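Local coordinates for antitoxin RnlB (Escherichia coli, PDB 6Y2P), which inhibits the RNA-cleaving activity of its cognate toxin RnlA as the labile antitoxin of a type II toxin-antitoxin system, at residues G46-D51 and L66-G71. Residues are numbered along the deposited sequence; the frame is centred on the assembly and turned at random.
Sequences GEILFD and LEMKYG
Ile-48 and Leu-66 form a hydrogen-bonded pair between antiparallel strands 46-51 and 63-69, Ile-48 N reaching Leu-66 O at 2.9 Å and Leu-66 N returning to Ile-48 O at 3.0 Å. Two residues along, Gly-46 and Met-68 form the next hydrogen-bonded pair, Met-68 N meeting Gly-46 O at 2.9 Å. Ile-48 can be followed outward: its branched CB, a shape that suits an extended strand, comes 3.6 Å from Leu-66 O; CG1, placed beside its own backbone N (chi1 -54°), comes 4.0 Å from Met-68 CE; and CD1 ends 3.6 Å from that same CE, with Met-68 SD slightly farther off. The flexible methionine bends at chi3 (38°), which turns its methyl back to the isoleucine. On the same side of the sheet Leu-66 CD1 approaches the Phe-50 ring obliquely, 3.4 Å from Phe-50 CD1; both residues are buried and touch Leu-26, so large apolar side chains suit this place. Glu-47 and Glu-67 point to the opposite face, Glu-67 exposed and Glu-47 partly so, which suits charged groups; with Glu-47 OE1 4.8 Å from Glu-67 OE2, their like charges probably disfavour each other. Strand 46-51 is central in the mixed sheet, bonded to parallel strand 13-19 on its other edge; strand 72-81 flanks 63-69, its Ile-73 touching both Ile-48 and Leu-66, and on the Glu-47 side Leu-49 packs on Ile-90 of helix 88-99.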
loop_
_atom_site.group_PDB
_atom_site.type_symbol
_atom_site.label_atom_id
_atom_site.label_comp_id
_atom_site.label_asym_id
_atom_site.label_seq_id
_atom_site.Cartn_x
_atom_site.Cartn_y
_atom_site.Cartn_z
ATOM N N GLY C 46 -35.832 -20.564 -13.982
ATOM C CA GLY C 46 -35.625 -19.287 -14.645
ATOM C C GLY C 46 -34.378 -18.623 -14.096
ATOM O O GLY C 46 -33.465 -19.296 -13.630
ATOM N N GLU C 47 -34.379 -17.292 -14.113
ATOM C CA GLU C 47 -33.258 -16.510 -13.606
ATOM C C GLU C 47 -33.734 -15.627 -12.465
ATOM O O GLU C 47 -34.865 -15.129 -12.462
ATOM C CB GLU C 47 -32.610 -15.621 -14.676
ATOM C CG GLU C 47 -31.678 -16.347 -15.634
ATOM C CD GLU C 47 -30.732 -15.398 -16.366
ATOM O OE1 GLU C 47 -29.791 -15.896 -17.030
ATOM O OE2 GLU C 47 -30.926 -14.162 -16.273
ATOM N N ILE C 48 -32.829 -15.426 -11.513
ATOM C CA ILE C 48 -33.035 -14.617 -10.330
ATOM C C ILE C 48 -31.995 -13.521 -10.367
ATOM O O ILE C 48 -30.802 -13.798 -10.546
ATOM C CB ILE C 48 -32.897 -15.462 -9.050
ATOM C CG1 ILE C 48 -33.829 -16.664 -9.111
ATOM C CG2 ILE C 48 -33.188 -14.646 -7.801
ATOM C CD1 ILE C 48 -34.097 -17.257 -7.757
ATOM N N LEU C 49 -32.442 -12.283 -10.249
ATOM C CA LEU C 49 -31.550 -11.149 -10.068
ATOM C C LEU C 49 -31.403 -10.825 -8.581
ATOM O O LEU C 49 -32.403 -10.707 -7.867
ATOM C CB LEU C 49 -32.087 -9.942 -10.829
ATOM C CG LEU C 49 -31.361 -8.634 -10.531
ATOM C CD1 LEU C 49 -29.922 -8.804 -10.926
ATOM C CD2 LEU C 49 -32.043 -7.476 -11.292
ATOM N N PHE C 50 -30.163 -10.667 -8.127
ATOM C CA PHE C 50 -29.806 -10.268 -6.769
ATOM C C PHE C 50 -29.203 -8.865 -6.816
ATOM O O PHE C 50 -28.246 -8.622 -7.576
ATOM C CB PHE C 50 -28.754 -11.210 -6.156
ATOM C CG PHE C 50 -29.298 -12.484 -5.607
ATOM C CD1 PHE C 50 -29.441 -13.595 -6.423
ATOM C CD2 PHE C 50 -29.620 -12.592 -4.267
ATOM C CE1 PHE C 50 -29.925 -14.784 -5.918
ATOM C CE2 PHE C 50 -30.119 -13.775 -3.740
ATOM C CZ PHE C 50 -30.279 -14.873 -4.567
ATOM N N ASP C 51 -29.734 -7.964 -5.991
ATOM C CA ASP C 51 -29.117 -6.661 -5.732
ATOM C C ASP C 51 -28.356 -6.710 -4.401
ATOM O O ASP C 51 -28.965 -6.824 -3.335
ATOM C CB ASP C 51 -30.177 -5.561 -5.705
ATOM C CG ASP C 51 -29.612 -4.210 -5.305
ATOM O OD1 ASP C 51 -28.375 -4.092 -5.114
ATOM O OD2 ASP C 51 -30.394 -3.254 -5.219
ATOM N N LEU C 66 -28.419 -15.492 -10.995
ATOM C CA LEU C 66 -28.217 -16.928 -10.850
ATOM C C LEU C 66 -29.435 -17.662 -11.393
ATOM O O LEU C 66 -30.574 -17.202 -11.248
ATOM C CB LEU C 66 -27.981 -17.339 -9.395
ATOM C CG LEU C 66 -26.747 -16.729 -8.742
ATOM C CD1 LEU C 66 -27.165 -15.546 -7.928
ATOM C CD2 LEU C 66 -26.048 -17.750 -7.905
ATOM N N GLU C 67 -29.184 -18.819 -12.002
ATOM C CA GLU C 67 -30.249 -19.674 -12.500
ATOM C C GLU C 67 -30.904 -20.450 -11.364
ATOM O O GLU C 67 -30.272 -20.759 -10.344
ATOM C CB GLU C 67 -29.703 -20.632 -13.547
ATOM C CG GLU C 67 -29.460 -19.949 -14.874
ATOM C CD GLU C 67 -28.648 -20.777 -15.846
ATOM O OE1 GLU C 67 -28.952 -21.985 -16.030
ATOM O OE2 GLU C 67 -27.714 -20.197 -16.443
ATOM N N MET C 68 -32.182 -20.777 -11.550
ATOM C CA MET C 68 -32.910 -21.603 -10.605
ATOM C C MET C 68 -33.601 -22.709 -11.384
ATOM O O MET C 68 -34.419 -22.431 -12.267
ATOM C CB MET C 68 -33.929 -20.782 -9.802
ATOM C CG MET C 68 -34.620 -21.605 -8.716
ATOM S SD MET C 68 -35.797 -20.729 -7.651
ATOM C CE MET C 68 -36.569 -19.621 -8.795
ATOM N N LYS C 69 -33.286 -23.959 -11.044
ATOM C CA LYS C 69 -33.831 -25.130 -11.724
ATOM C C LYS C 69 -34.551 -25.994 -10.696
ATOM O O LYS C 69 -33.986 -26.312 -9.642
ATOM C CB LYS C 69 -32.738 -25.931 -12.450
ATOM N N TYR C 70 -35.821 -26.302 -10.983
ATOM C CA TYR C 70 -36.686 -27.106 -10.114
ATOM C C TYR C 70 -36.679 -26.603 -8.668
ATOM O O TYR C 70 -36.658 -27.382 -7.713
ATOM C CB TYR C 70 -36.290 -28.580 -10.181
ATOM C CG TYR C 70 -36.419 -29.168 -11.561
ATOM C CD1 TYR C 70 -37.442 -28.767 -12.410
ATOM C CD2 TYR C 70 -35.522 -30.122 -12.020
ATOM C CE1 TYR C 70 -37.576 -29.308 -13.678
ATOM C CE2 TYR C 70 -35.643 -30.667 -13.285
ATOM C CZ TYR C 70 -36.674 -30.255 -14.110
ATOM O OH TYR C 70 -36.803 -30.787 -15.369
ATOM N N GLY C 71 -36.736 -25.285 -8.503
ATOM C CA GLY C 71 -36.809 -24.684 -7.190
ATOM C C GLY C 71 -35.501 -24.636 -6.442
ATOM O O GLY C 71 -35.493 -24.271 -5.261
#